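Local coordinates for tailspike protein (Acinetobacter phage vB_ApiP_P1, PDB 6E1R) that probably binds and hydrolyses capsular polysaccharide of its Acinetobacter host, as phage tailspikes do, working as a trimer, at residues N354-I368 and A383-T397. Residues are numbered along the deposited sequence; the frame is centred on the assembly and turned at random.
Sequences NYPKYIFEGCYGQLI and ALIENSIANHFTLAT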
loop_
_atom_site.group_PDB
_atom_site.type_symbol
_atom_site.label_atom_id
_atom_site.label_comp_id
_atom_site.label_asym_id
_atom_site.label_seq_id
_atom_site.Cartn_x
_atom_site.Cartn_y
_atom_site.Cartn_z
ATOM N N ASN A 354 -4.448 -9.332 23.955
ATOM C CA ASN A 354 -3.574 -8.258 23.484
ATOM C C ASN A 354 -3.401 -8.229 21.967
ATOM O O ASN A 354 -3.336 -7.147 21.375
ATOM C CB ASN A 354 -2.204 -8.351 24.163
ATOM C CG ASN A 354 -2.305 -8.371 25.673
ATOM O OD1 ASN A 354 -3.068 -7.607 26.264
ATOM N ND2 ASN A 354 -1.542 -9.254 26.308
ATOM N N TYR A 355 -3.315 -9.391 21.324
ATOM C CA TYR A 355 -3.014 -9.429 19.902
ATOM C C TYR A 355 -4.169 -10.040 19.116
ATOM O O TYR A 355 -4.865 -10.930 19.617
ATOM C CB TYR A 355 -1.734 -10.231 19.644
ATOM C CG TYR A 355 -0.605 -9.840 20.563
ATOM C CD1 TYR A 355 -0.054 -8.567 20.513
ATOM C CD2 TYR A 355 -0.099 -10.738 21.495
ATOM C CE1 TYR A 355 0.975 -8.199 21.358
ATOM C CE2 TYR A 355 0.930 -10.379 22.345
ATOM C CZ TYR A 355 1.463 -9.108 22.272
ATOM O OH TYR A 355 2.489 -8.747 23.114
ATOM N N PRO A 356 -4.405 -9.580 17.873
ATOM C CA PRO A 356 -3.653 -8.524 17.182
ATOM C C PRO A 356 -4.085 -7.103 17.535
ATOM O O PRO A 356 -5.171 -6.896 18.076
ATOM C CB PRO A 356 -3.950 -8.806 15.708
ATOM C CG PRO A 356 -5.309 -9.397 15.721
ATOM C CD PRO A 356 -5.367 -10.238 16.970
ATOM N N LYS A 357 -3.229 -6.136 17.221
ATOM C CA LYS A 357 -3.612 -4.735 17.249
ATOM C C LYS A 357 -4.235 -4.350 15.913
ATOM O O LYS A 357 -4.041 -5.018 14.895
ATOM C CB LYS A 357 -2.406 -3.841 17.545
ATOM C CG LYS A 357 -1.614 -4.237 18.783
ATOM C CD LYS A 357 -2.481 -4.216 20.030
ATOM C CE LYS A 357 -1.656 -4.479 21.280
ATOM N NZ LYS A 357 -2.514 -4.629 22.489
ATOM N N TYR A 358 -4.989 -3.255 15.922
ATOM C CA TYR A 358 -5.743 -2.835 14.750
ATOM C C TYR A 358 -5.405 -1.400 14.380
ATOM O O TYR A 358 -5.205 -0.551 15.252
ATOM C CB TYR A 358 -7.252 -2.973 14.990
ATOM C CG TYR A 358 -7.710 -4.407 15.118
ATOM C CD1 TYR A 358 -7.623 -5.080 16.329
ATOM C CD2 TYR A 358 -8.223 -5.090 14.023
ATOM C CE1 TYR A 358 -8.038 -6.394 16.448
ATOM C CE2 TYR A 358 -8.640 -6.402 14.133
ATOM C CZ TYR A 358 -8.547 -7.049 15.346
ATOM O OH TYR A 358 -8.962 -8.356 15.456
ATOM N N ILE A 359 -5.341 -1.144 13.077
ATOM C CA ILE A 359 -5.199 0.200 12.534
ATOM C C ILE A 359 -6.344 0.427 11.557
ATOM O O ILE A 359 -6.509 -0.337 10.598
ATOM C CB ILE A 359 -3.841 0.407 11.847
ATOM C CG1 ILE A 359 -2.725 0.499 12.890
ATOM C CG2 ILE A 359 -3.866 1.657 10.980
ATOM C CD1 ILE A 359 -1.352 0.732 12.298
ATOM N N PHE A 360 -7.132 1.467 11.806
ATOM C CA PHE A 360 -8.198 1.898 10.906
ATOM C C PHE A 360 -7.792 3.269 10.380
ATOM O O PHE A 360 -7.891 4.273 11.091
ATOM C CB PHE A 360 -9.546 1.936 11.619
ATOM C CG PHE A 360 -10.082 0.579 11.975
ATOM C CD1 PHE A 360 -9.663 -0.070 13.126
ATOM C CD2 PHE A 360 -11.015 -0.045 11.162
ATOM C CE1 PHE A 360 -10.157 -1.320 13.455
ATOM C CE2 PHE A 360 -11.515 -1.294 11.485
ATOM C CZ PHE A 360 -11.085 -1.931 12.633
ATOM N N GLU A 361 -7.330 3.303 9.135
ATOM C CA GLU A 361 -6.743 4.495 8.531
ATOM C C GLU A 361 -7.651 4.973 7.404
ATOM O O GLU A 361 -7.661 4.393 6.314
ATOM C CB GLU A 361 -5.335 4.191 8.032
ATOM C CG GLU A 361 -4.538 5.402 7.600
ATOM C CD GLU A 361 -3.174 5.019 7.068
ATOM O OE1 GLU A 361 -2.266 4.758 7.884
ATOM O OE2 GLU A 361 -3.016 4.957 5.833
ATOM N N GLY A 362 -8.410 6.033 7.671
ATOM C CA GLY A 362 -9.241 6.640 6.653
ATOM C C GLY A 362 -10.430 5.820 6.207
ATOM O O GLY A 362 -10.965 6.073 5.126
ATOM N N CYS A 363 -10.872 4.855 7.008
ATOM C CA CYS A 363 -12.016 4.040 6.627
ATOM C C CYS A 363 -13.297 4.872 6.625
ATOM O O CYS A 363 -13.405 5.905 7.294
ATOM C CB CYS A 363 -12.157 2.843 7.565
ATOM S SG CYS A 363 -10.754 1.703 7.515
ATOM N N TYR A 364 -14.283 4.398 5.866
ATOM C CA TYR A 364 -15.501 5.161 5.621
ATOM C C TYR A 364 -16.677 4.206 5.483
ATOM O O TYR A 364 -16.620 3.265 4.686
ATOM C CB TYR A 364 -15.349 6.011 4.352
ATOM C CG TYR A 364 -16.509 6.934 4.053
ATOM C CD1 TYR A 364 -17.607 6.491 3.327
ATOM C CD2 TYR A 364 -16.493 8.257 4.473
ATOM C CE1 TYR A 364 -18.666 7.334 3.044
ATOM C CE2 TYR A 364 -17.546 9.108 4.194
ATOM C CZ TYR A 364 -18.629 8.643 3.479
ATOM O OH TYR A 364 -19.678 9.488 3.198
ATOM N N GLY A 365 -17.729 4.447 6.252
ATOM C CA GLY A 365 -18.930 3.646 6.143
ATOM C C GLY A 365 -19.824 3.820 7.356
ATOM O O GLY A 365 -19.648 4.734 8.161
ATOM N N GLN A 366 -20.786 2.906 7.466
ATOM C CA GLN A 366 -21.780 2.908 8.531
ATOM C C GLN A 366 -21.734 1.567 9.250
ATOM O O GLN A 366 -21.605 0.517 8.615
ATOM C CB GLN A 366 -23.182 3.177 7.974
ATOM C CG GLN A 366 -24.300 3.066 8.995
ATOM C CD GLN A 366 -25.664 3.345 8.395
ATOM O OE1 GLN A 366 -26.315 2.449 7.859
ATOM N NE2 GLN A 366 -26.104 4.596 8.485
ATOM N N LEU A 367 -21.846 1.604 10.577
ATOM C CA LEU A 367 -21.652 0.428 11.415
ATOM C C LEU A 367 -22.956 -0.001 12.075
ATOM O O LEU A 367 -23.670 0.826 12.650
ATOM C CB LEU A 367 -20.594 0.699 12.486
ATOM C CG LEU A 367 -19.173 0.922 11.968
ATOM C CD1 LEU A 367 -18.221 1.205 13.119
ATOM C CD2 LEU A 367 -18.707 -0.279 11.164
ATOM N N ILE A 368 -23.258 -1.293 11.982
ATOM C CA ILE A 368 -24.265 -1.937 12.815
ATOM C C ILE A 368 -23.606 -2.855 13.842
ATOM O O ILE A 368 -24.244 -3.765 14.367
ATOM C CB ILE A 368 -25.293 -2.708 11.970
ATOM C CG1 ILE A 368 -24.586 -3.721 11.070
ATOM C CG2 ILE A 368 -26.135 -1.754 11.142
ATOM C CD1 ILE A 368 -25.528 -4.649 10.349
ATOM N N ALA A 383 -7.142 -0.721 24.006
ATOM C CA ALA A 383 -5.830 -1.347 24.121
ATOM C C ALA A 383 -5.468 -2.151 22.880
ATOM O O ALA A 383 -4.288 -2.457 22.675
ATOM C CB ALA A 383 -5.782 -2.248 25.356
ATOM N N LEU A 384 -6.451 -2.499 22.053
ATOM C CA LEU A 384 -6.216 -3.210 20.805
ATOM C C LEU A 384 -6.116 -2.277 19.608
ATOM O O LEU A 384 -5.879 -2.747 18.490
ATOM C CB LEU A 384 -7.329 -4.234 20.562
ATOM C CG LEU A 384 -7.557 -5.271 21.659
ATOM C CD1 LEU A 384 -8.717 -6.182 21.291
ATOM C CD2 LEU A 384 -6.294 -6.074 21.912
ATOM N N ILE A 385 -6.294 -0.976 19.808
ATOM C CA ILE A 385 -6.286 0.000 18.726
ATOM C C ILE A 385 -4.877 0.575 18.657
ATOM O O ILE A 385 -4.479 1.386 19.498
ATOM C CB ILE A 385 -7.335 1.093 18.938
ATOM C CG1 ILE A 385 -8.735 0.481 19.020
ATOM C CG2 ILE A 385 -7.265 2.121 17.818
ATOM C CD1 ILE A 385 -9.098 -0.375 17.828
ATOM N N GLU A 386 -4.111 0.148 17.650
ATOM C CA GLU A 386 -2.782 0.715 17.453
ATOM C C GLU A 386 -2.857 2.130 16.896
ATOM O O GLU A 386 -2.016 2.971 17.234
ATOM C CB GLU A 386 -1.956 -0.178 16.527
ATOM C CG GLU A 386 -0.500 0.240 16.394
ATOM C CD GLU A 386 0.272 0.101 17.692
ATOM O OE1 GLU A 386 -0.074 -0.787 18.499
ATOM O OE2 GLU A 386 1.224 0.881 17.906
ATOM N N ASN A 387 -3.848 2.411 16.054
ATOM C CA ASN A 387 -4.065 3.751 15.527
ATOM C C ASN A 387 -5.436 3.809 14.870
ATOM O O ASN A 387 -5.904 2.821 14.297
ATOM C CB ASN A 387 -2.974 4.148 14.525
ATOM C CG ASN A 387 -2.800 5.648 14.423
ATOM O OD1 ASN A 387 -3.110 6.250 13.396
ATOM N ND2 ASN A 387 -2.311 6.265 15.494
ATOM N N SER A 388 -6.072 4.978 14.964
ATOM C CA SER A 388 -7.396 5.194 14.378
ATOM C C SER A 388 -7.467 6.659 13.959
ATOM O O SER A 388 -7.741 7.529 14.790
ATOM C CB SER A 388 -8.499 4.838 15.364
ATOM O OG SER A 388 -9.746 5.371 14.951
ATOM N N ILE A 389 -7.221 6.923 12.676
ATOM C CA ILE A 389 -7.099 8.283 12.166
ATOM C C ILE A 389 -7.982 8.456 10.938
ATOM O O ILE A 389 -8.076 7.559 10.092
ATOM C CB ILE A 389 -5.634 8.633 11.831
ATOM C CG1 ILE A 389 -4.989 7.518 11.005
ATOM C CG2 ILE A 389 -4.846 8.904 13.106
ATOM C CD1 ILE A 389 -3.573 7.827 10.564
ATOM N N ALA A 390 -8.636 9.618 10.852
ATOM C CA ALA A 390 -9.397 10.038 9.674
ATOM C C ALA A 390 -10.503 9.052 9.310
ATOM O O ALA A 390 -10.892 8.941 8.147
ATOM C CB ALA A 390 -8.473 10.269 8.475
ATOM N N ASN A 391 -11.032 8.340 10.301
ATOM C CA ASN A 391 -12.129 7.411 10.077
ATOM C C ASN A 391 -13.466 8.129 10.205
ATOM O O ASN A 391 -13.637 9.002 11.060
ATOM C CB ASN A 391 -12.069 6.256 11.077
ATOM C CG ASN A 391 -10.819 5.419 10.924
ATOM O OD1 ASN A 391 -10.477 4.989 9.823
ATOM N ND2 ASN A 391 -10.125 5.184 12.033
ATOM N N HIS A 392 -14.413 7.754 9.350
ATOM C CA HIS A 392 -15.786 8.232 9.445
ATOM C C HIS A 392 -16.711 7.031 9.565
ATOM O O HIS A 392 -16.794 6.212 8.644
ATOM C CB HIS A 392 -16.181 9.083 8.238
ATOM C CG HIS A 392 -17.621 9.497 8.248
ATOM N ND1 HIS A 392 -18.162 10.280 9.243
ATOM C CD2 HIS A 392 -18.634 9.221 7.393
ATOM C CE1 HIS A 392 -19.446 10.476 8.998
ATOM N NE2 HIS A 392 -19.757 9.845 7.881
ATOM N N PHE A 393 -17.401 6.930 10.697
ATOM C CA PHE A 393 -18.324 5.835 10.961
ATOM C C PHE A 393 -19.634 6.409 11.476
ATOM O O PHE A 393 -19.652 7.094 12.503
ATOM C CB PHE A 393 -17.737 4.849 11.975
ATOM C CG PHE A 393 -16.662 3.967 11.411
ATOM C CD1 PHE A 393 -16.840 3.326 10.197
ATOM C CD2 PHE A 393 -15.471 3.781 12.092
ATOM C CE1 PHE A 393 -15.852 2.514 9.675
ATOM C CE2 PHE A 393 -14.479 2.971 11.576
ATOM C CZ PHE A 393 -14.670 2.336 10.365
ATOM N N THR A 394 -20.719 6.137 10.760
ATOM C CA THR A 394 -22.056 6.449 11.240
ATOM C C THR A 394 -22.615 5.229 11.958
ATOM O O THR A 394 -22.457 4.096 11.494
ATOM C CB THR A 394 -22.977 6.856 10.089
ATOM O OG1 THR A 394 -22.360 6.527 8.839
ATOM C CG2 THR A 394 -23.248 8.351 10.132
ATOM N N LEU A 395 -23.258 5.461 13.096
ATOM C CA LEU A 395 -23.746 4.381 13.943
ATOM C C LEU A 395 -25.216 4.118 13.640
ATOM O O LEU A 395 -26.063 4.998 13.827
ATOM C CB LEU A 395 -23.552 4.713 15.422
ATOM C CG LEU A 395 -22.098 4.854 15.879
ATOM C CD1 LEU A 395 -22.024 5.160 17.366
ATOM C CD2 LEU A 395 -21.308 3.599 15.543
ATOM N N ALA A 396 -25.510 2.908 13.179
ATOM C CA ALA A 396 -26.868 2.426 13.009
ATOM C C ALA A 396 -27.224 1.526 14.191
ATOM O O ALA A 396 -26.491 1.448 15.182
ATOM C CB ALA A 396 -27.008 1.709 11.665
ATOM N N THR A 397 -28.364 0.844 14.098
ATOM C CA THR A 397 -28.818 -0.010 15.189
ATOM C C THR A 397 -27.815 -1.130 15.442
ATOM O O THR A 397 -27.528 -1.934 14.550
ATOM C CB THR A 397 -30.193 -0.591 14.866
ATOM O OG1 THR A 397 -31.127 0.476 14.657
ATOM C CG2 THR A 397 -30.682 -1.466 16.011
#
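Asn391 bridges the corner between two pairs of parallel strands by turning its amide onto the backbone of 360-363. OD1 accepts from Cys363 N at 2.8 Å in the carbonyl plane, while ND2 donates to Phe360 O from above that carbonyl's plane and also to Ser388 OG, which in turn bonds Arg405 O. These three bonds fix the amide's rotation. Phe360 O has a second donor in Ile389 N, nearly in line with the C=O. Beyond the corner, Leu367, with CG anti to its carbonyl carbon, brings CD1 over one face of the Phe393 ring, 3.9 Å from its centroid and 23° off the normal, a CH-pi contact. Cys363 CB approaches Phe393 CZ at 3.8 Å, and the Phe360 ring stacks on Phe334 of the preceding rung. On the other surface, Tyr364 and His392 run side by side with ring planes at 40° and centroids 5.2 Å apart; both meet Phe328 of the second subunit. Before the corner, on the face carrying Ile359 and Asn387, Glu361 CG lies alongside Ile389 CD1, its carboxylate salt-bridged to Lys333 of that subunit. At the start, Lys357 NZ reaches Ala383 O (2.8 Å) and Asn354 O. Strands 357-361 and 387-389 run 12° from parallel, with a beta bulge at Glu386, between the pairs Tyr358-Ile385 and Ile359-Asn387. Such parallel ladders, bent at a shared corner, are successive rungs of the right-handed parallel beta-helix characteristic of trimeric phage tailspikes.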